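Local atomic coordinates of vacuolar protein sorting 29 (Cryptosporidium parvum, PDB entry 2A22), a protein that probably serves as the metallophosphoesterase-fold subunit of retromer, the coat complex that sorts membrane cargo from endosomes. Residues G25-L30 / L186-G191; I56-C61 / V109-F114. All blocks are in the same frame, centred on the assembly; numbering follows the deposited sequence.

Contact 1. Residues G25-L30 / L186-G191; sequences GDLVLL and LMALQG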
loop_
_atom_site.group_PDB
_atom_site.type_symbol
_atom_site.label_atom_id
_atom_site.label_comp_id
_atom_site.label_asym_id
_atom_site.label_seq_id
_atom_site.Cartn_x
_atom_site.Cartn_y
_atom_site.Cartn_z
ATOM N N GLY A 25 -18.853 -4.209 5.635
ATOM C CA GLY A 25 -17.588 -3.503 5.743
ATOM C C GLY A 25 -16.418 -4.249 5.130
ATOM O O GLY A 25 -16.459 -5.477 4.901
ATOM N N ASP A 26 -15.376 -3.484 4.836
ATOM C CA ASP A 26 -14.170 -4.034 4.269
ATOM C C ASP A 26 -13.029 -3.484 5.075
ATOM O O ASP A 26 -13.076 -2.324 5.492
ATOM C CB ASP A 26 -14.041 -3.590 2.811
ATOM C CG ASP A 26 -15.189 -4.114 1.928
ATOM O OD1 ASP A 26 -15.222 -5.319 1.650
ATOM O OD2 ASP A 26 -16.057 -3.321 1.511
ATOM N N LEU A 27 -11.982 -4.290 5.251
ATOM C CA LEU A 27 -10.769 -3.812 5.898
ATOM C C LEU A 27 -9.606 -4.041 4.941
ATOM O O LEU A 27 -9.299 -5.172 4.559
ATOM C CB LEU A 27 -10.555 -4.488 7.282
ATOM C CG LEU A 27 -9.364 -3.987 8.107
ATOM C CD1 LEU A 27 -9.537 -2.523 8.549
ATOM C CD2 LEU A 27 -9.145 -4.905 9.346
ATOM N N VAL A 28 -8.989 -2.945 4.529
ATOM C CA VAL A 28 -8.003 -2.975 3.462
ATOM C C VAL A 28 -6.613 -2.667 3.995
ATOM O O VAL A 28 -6.398 -1.590 4.580
ATOM C CB VAL A 28 -8.324 -1.938 2.337
ATOM C CG1 VAL A 28 -7.455 -2.241 1.120
ATOM C CG2 VAL A 28 -9.800 -1.981 1.962
ATOM N N LEU A 29 -5.686 -3.610 3.784
ATOM C CA LEU A 29 -4.293 -3.416 4.148
ATOM C C LEU A 29 -3.558 -2.718 2.995
ATOM O O LEU A 29 -3.583 -3.184 1.863
ATOM C CB LEU A 29 -3.629 -4.758 4.526
ATOM C CG LEU A 29 -2.088 -4.752 4.629
ATOM C CD1 LEU A 29 -1.616 -3.850 5.793
ATOM C CD2 LEU A 29 -1.531 -6.192 4.789
ATOM N N LEU A 30 -2.937 -1.583 3.297
ATOM C CA LEU A 30 -2.122 -0.825 2.326
ATOM C C LEU A 30 -0.677 -0.929 2.774
ATOM O O LEU A 30 -0.338 -0.554 3.912
ATOM C CB LEU A 30 -2.568 0.641 2.263
ATOM C CG LEU A 30 -4.095 0.880 2.211
ATOM C CD1 LEU A 30 -4.435 2.370 2.201
ATOM C CD2 LEU A 30 -4.662 0.208 0.961
ATOM N N LEU A 186 -4.116 0.455 7.665
ATOM C CA LEU A 186 -5.294 -0.391 7.589
ATOM C C LEU A 186 -6.472 0.550 7.443
ATOM O O LEU A 186 -6.630 1.465 8.243
ATOM C CB LEU A 186 -5.395 -1.310 8.805
ATOM C CG LEU A 186 -4.469 -2.542 8.808
ATOM C CD1 LEU A 186 -4.325 -3.134 10.209
ATOM C CD2 LEU A 186 -5.024 -3.606 7.871
ATOM N N MET A 187 -7.252 0.366 6.375
ATOM C CA MET A 187 -8.320 1.300 6.003
ATOM C C MET A 187 -9.665 0.579 6.107
ATOM O O MET A 187 -9.928 -0.384 5.350
ATOM C CB MET A 187 -8.094 1.805 4.553
ATOM C CG MET A 187 -9.152 2.816 4.039
ATOM S SD MET A 187 -8.756 3.493 2.420
ATOM C CE MET A 187 -8.200 5.087 2.894
ATOM N N ALA A 188 -10.515 1.018 7.036
ATOM C CA ALA A 188 -11.847 0.419 7.171
ATOM C C ALA A 188 -12.807 1.211 6.296
ATOM O O ALA A 188 -12.930 2.436 6.437
ATOM C CB ALA A 188 -12.334 0.440 8.611
ATOM N N LEU A 189 -13.478 0.498 5.398
ATOM C CA LEU A 189 -14.504 1.087 4.584
ATOM C C LEU A 189 -15.868 0.536 4.984
ATOM O O LEU A 189 -16.081 -0.693 5.026
ATOM C CB LEU A 189 -14.206 0.824 3.104
ATOM C CG LEU A 189 -12.859 1.336 2.561
ATOM C CD1 LEU A 189 -12.613 0.744 1.177
ATOM C CD2 LEU A 189 -12.808 2.853 2.495
ATOM N N GLN A 190 -16.785 1.438 5.305
ATOM C CA GLN A 190 -18.124 1.017 5.689
ATOM C C GLN A 190 -19.122 1.986 5.104
ATOM O O GLN A 190 -19.163 3.147 5.504
ATOM C CB GLN A 190 -18.277 0.924 7.223
ATOM C CG GLN A 190 -17.343 -0.089 7.834
ATOM C CD GLN A 190 -17.460 -0.219 9.361
ATOM O OE1 GLN A 190 -18.125 0.575 10.029
ATOM N NE2 GLN A 190 -16.749 -1.208 9.918
ATOM N N GLY A 191 -19.907 1.517 4.142
ATOM C CA GLY A 191 -20.804 2.421 3.420
ATOM C C GLY A 191 -20.015 3.607 2.914
ATOM O O GLY A 191 -19.019 3.418 2.203
HETATM O O HOH W 1 -14.637 -2.478 8.031
HETATM O O HOH W 2 -17.181 -1.134 2.292
#
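Val28 and Met187 face each other as a hydrogen-bonded antiparallel pair, Val28 N reaching Met187 O and Met187 N reaching Val28 O, each at 2.8 Å. Asp26 and Leu189 form the second such pair, with Asp26 N to Leu189 O and Leu189 N to Asp26 O both 2.9 Å. Packing is tight toward the Leu29/Leu186 and Val28/Met187 end. There Leu186 reaches across to its partner Leu29, its CD2 3.8 Å from Leu29 CB, and on the same face Leu27 CD1 rests 4.1 Å from Ala188 CB. On the face that carries Val28, Met187 and Leu189, Val28 CG2 lies 4.0 Å from Leu189 CD1, the two side chains crossing at a slant, while the Met187 side chain, extended at chi1 (-179°), goes on to touch Leu162 and Leu164 of strand 161-165, in the second sheet. Toward Gly25 and Gln190 the contact turns wet. One water donates to Asp26 O and accepts from Gln190 NE2; another donates to Asp26 OD2 at 2.6 Å and, weakly, to Leu189 O. The remaining carboxylate oxygen, Asp26 OD1, takes a hydrogen bond from Asn57 ND2. Paired amides thus fix the register of the central strand 26-31 against strand 183-190; apolar carbons pack at one end, while at the other water bridges the backbone carbonyls to the polar side chains.

Contact 2. Residues I56-C61 / V109-F114; sequences INYVLC and VQIGEF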
loop_
_atom_site.group_PDB
_atom_site.type_symbol
_atom_site.label_atom_id
_atom_site.label_comp_id
_atom_site.label_asym_id
_atom_site.label_seq_id
_atom_site.Cartn_x
_atom_site.Cartn_y
_atom_site.Cartn_z
ATOM N N ILE A 56 -8.917 -8.554 7.791
ATOM C CA ILE A 56 -8.402 -8.000 6.531
ATOM C C ILE A 56 -8.964 -8.826 5.382
ATOM O O ILE A 56 -8.715 -10.039 5.322
ATOM C CB ILE A 56 -6.864 -8.009 6.490
ATOM C CG1 ILE A 56 -6.293 -7.055 7.545
ATOM C CG2 ILE A 56 -6.358 -7.666 5.071
ATOM C CD1 ILE A 56 -4.823 -7.303 7.844
ATOM N N ASN A 57 -9.725 -8.180 4.490
ATOM C CA ASN A 57 -10.287 -8.887 3.343
ATOM C C ASN A 57 -9.814 -8.321 1.993
ATOM O O ASN A 57 -10.279 -8.761 0.943
ATOM C CB ASN A 57 -11.835 -8.993 3.425
ATOM C CG ASN A 57 -12.513 -7.653 3.255
ATOM O OD1 ASN A 57 -11.950 -6.617 3.598
ATOM N ND2 ASN A 57 -13.707 -7.653 2.675
ATOM N N TYR A 58 -8.892 -7.354 2.047
ATOM C CA TYR A 58 -8.214 -6.796 0.863
ATOM C C TYR A 58 -6.805 -6.345 1.221
ATOM O O TYR A 58 -6.577 -5.813 2.292
ATOM C CB TYR A 58 -8.946 -5.582 0.302
ATOM C CG TYR A 58 -10.205 -5.878 -0.473
ATOM C CD1 TYR A 58 -11.436 -6.003 0.190
ATOM C CD2 TYR A 58 -10.173 -6.006 -1.874
ATOM C CE1 TYR A 58 -12.629 -6.263 -0.512
ATOM C CE2 TYR A 58 -11.354 -6.274 -2.593
ATOM C CZ TYR A 58 -12.576 -6.397 -1.897
ATOM O OH TYR A 58 -13.743 -6.658 -2.582
ATOM N N VAL A 59 -5.870 -6.578 0.305
ATOM C CA VAL A 59 -4.512 -6.111 0.423
ATOM C C VAL A 59 -4.240 -5.384 -0.867
ATOM O O VAL A 59 -4.437 -5.949 -1.919
ATOM C CB VAL A 59 -3.486 -7.276 0.552
ATOM C CG1 VAL A 59 -2.021 -6.737 0.573
ATOM C CG2 VAL A 59 -3.751 -8.109 1.784
ATOM N N LEU A 60 -3.826 -4.114 -0.771
ATOM C CA LEU A 60 -3.347 -3.353 -1.926
ATOM C C LEU A 60 -1.878 -3.011 -1.735
ATOM O O LEU A 60 -1.500 -2.193 -0.896
ATOM C CB LEU A 60 -4.183 -2.099 -2.169
ATOM C CG LEU A 60 -5.705 -2.310 -2.186
ATOM C CD1 LEU A 60 -6.408 -0.947 -2.288
ATOM C CD2 LEU A 60 -6.114 -3.248 -3.300
ATOM N N CYS A 61 -1.044 -3.676 -2.502
ATOM C CA CYS A 61 0.394 -3.591 -2.289
ATOM C C CYS A 61 1.040 -2.734 -3.352
ATOM O O CYS A 61 0.865 -2.990 -4.543
ATOM C CB CYS A 61 1.011 -4.988 -2.285
ATOM S SG CYS A 61 2.815 -4.939 -2.148
ATOM N N VAL A 109 -9.577 -0.950 -8.355
ATOM C CA VAL A 109 -10.427 -1.984 -7.762
ATOM C C VAL A 109 -11.568 -1.337 -7.013
ATOM O O VAL A 109 -11.369 -0.329 -6.317
ATOM C CB VAL A 109 -9.611 -3.011 -6.890
ATOM C CG1 VAL A 109 -8.775 -2.313 -5.895
ATOM C CG2 VAL A 109 -10.515 -4.013 -6.203
ATOM N N GLN A 110 -12.769 -1.882 -7.206
ATOM C CA GLN A 110 -13.960 -1.355 -6.542
ATOM C C GLN A 110 -14.054 -2.055 -5.192
ATOM O O GLN A 110 -14.161 -3.264 -5.139
ATOM C CB GLN A 110 -15.211 -1.627 -7.403
ATOM C CG GLN A 110 -16.543 -1.101 -6.845
ATOM C CD GLN A 110 -16.665 0.405 -6.912
ATOM O OE1 GLN A 110 -17.208 1.031 -6.005
ATOM N NE2 GLN A 110 -16.160 0.997 -7.976
ATOM N N ILE A 111 -13.942 -1.295 -4.109
ATOM C CA ILE A 111 -14.155 -1.849 -2.766
ATOM C C ILE A 111 -15.274 -1.055 -2.093
ATOM O O ILE A 111 -15.123 0.140 -1.840
ATOM C CB ILE A 111 -12.847 -1.875 -1.903
ATOM C CG1 ILE A 111 -11.694 -2.527 -2.689
ATOM C CG2 ILE A 111 -13.086 -2.607 -0.568
ATOM C CD1 ILE A 111 -10.365 -2.630 -1.887
ATOM N N GLY A 112 -16.411 -1.715 -1.870
ATOM C CA GLY A 112 -17.620 -1.050 -1.391
ATOM C C GLY A 112 -17.977 0.151 -2.257
ATOM O O GLY A 112 -18.147 0.029 -3.475
ATOM N N GLU A 113 -18.084 1.321 -1.638
ATOM C CA GLU A 113 -18.465 2.516 -2.372
ATOM C C GLU A 113 -17.277 3.174 -3.070
ATOM O O GLU A 113 -17.463 4.187 -3.726
ATOM C CB GLU A 113 -19.129 3.554 -1.437
ATOM C CG GLU A 113 -20.377 3.049 -0.739
ATOM C CD GLU A 113 -21.365 2.468 -1.723
ATOM O OE1 GLU A 113 -21.813 3.205 -2.602
ATOM O OE2 GLU A 113 -21.699 1.286 -1.616
ATOM N N PHE A 114 -16.071 2.622 -2.913
ATOM C CA PHE A 114 -14.875 3.331 -3.400
ATOM C C PHE A 114 -14.120 2.630 -4.526
ATOM O O PHE A 114 -13.880 1.429 -4.467
ATOM C CB PHE A 114 -13.938 3.672 -2.223
ATOM C CG PHE A 114 -14.607 4.503 -1.187
ATOM C CD1 PHE A 114 -14.620 5.896 -1.303
ATOM C CD2 PHE A 114 -15.314 3.895 -0.140
ATOM C CE1 PHE A 114 -15.297 6.683 -0.359
ATOM C CE2 PHE A 114 -15.998 4.654 0.802
ATOM C CZ PHE A 114 -15.999 6.063 0.690
HETATM O O HOH W 3 -13.694 -5.666 -5.865
#
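Ile111 lies across one face of the Tyr58 ring, the two side chains running past each other in opposite senses. Its CD1 methyl sits 3.7 Å from the ring centroid and 26° off the normal, a CH-pi contact displaced toward the CD2 side, where Ile111 CD1 comes within 3.4 Å of Tyr58 CD2. The other branch lies over the same face toward its opposite edge, Ile111 CG2 3.7 Å from Tyr58 CE1. Both branches can reach because CG1 is anti to the carbonyl carbon (chi1 -50°) while CG2 is anti to the backbone N, which straddles the isoleucine over the aromatic surface. The strand axes approach no closer than 10.5 Å, so the gap is bridged by side chains, with one water at the edge. This is the interior of the alpha-beta-beta-alpha sandwich of calcineurin-like phosphoesterases, with strand 58-61 in one sheet and strand 106-111, an outermost strand, in the other. Farther along, Leu60 and Val109 meet at a slant, Leu60 CD2 lying 3.8 Å from Val109 CG1. Leu60 also spreads onto Ile116 and Leu118 of strand 114-119, and Val109 touches Tyr82. At the hydroxyl end of Tyr58 a water donates to Gln110 O at 2.6 Å and is linked only weakly to Tyr58 OH. From Ile111 to Phe114 the chain reverses through a type II' turn, with Gly112 at positive phi, and Phe114 N returns to Ile111 O at 2.9 Å.

The centres of contact 1 and contact 2 lie about 7 Å apart, and strands 26-31 and 58-61 join them as parallel neighbours in one sheet. Probable hydrogen bonds connect them at Leu29 N to Tyr58 O and Leu29 O to Leu60 N, both 2.8 Å. Contact 1 works within that sheet, whereas contact 2 spans the gap to the other. Tyr58 belongs to both neighbourhoods, its CE1 lying 3.5 Å from Asp26 OD1. The turn of 109-114 meets the end of 186-191 too, Glu113 CG approaching Gly191 O at 3.3 Å. Asp87, His120 and His149, a possible but unoccupied metal site, belong to neither contact.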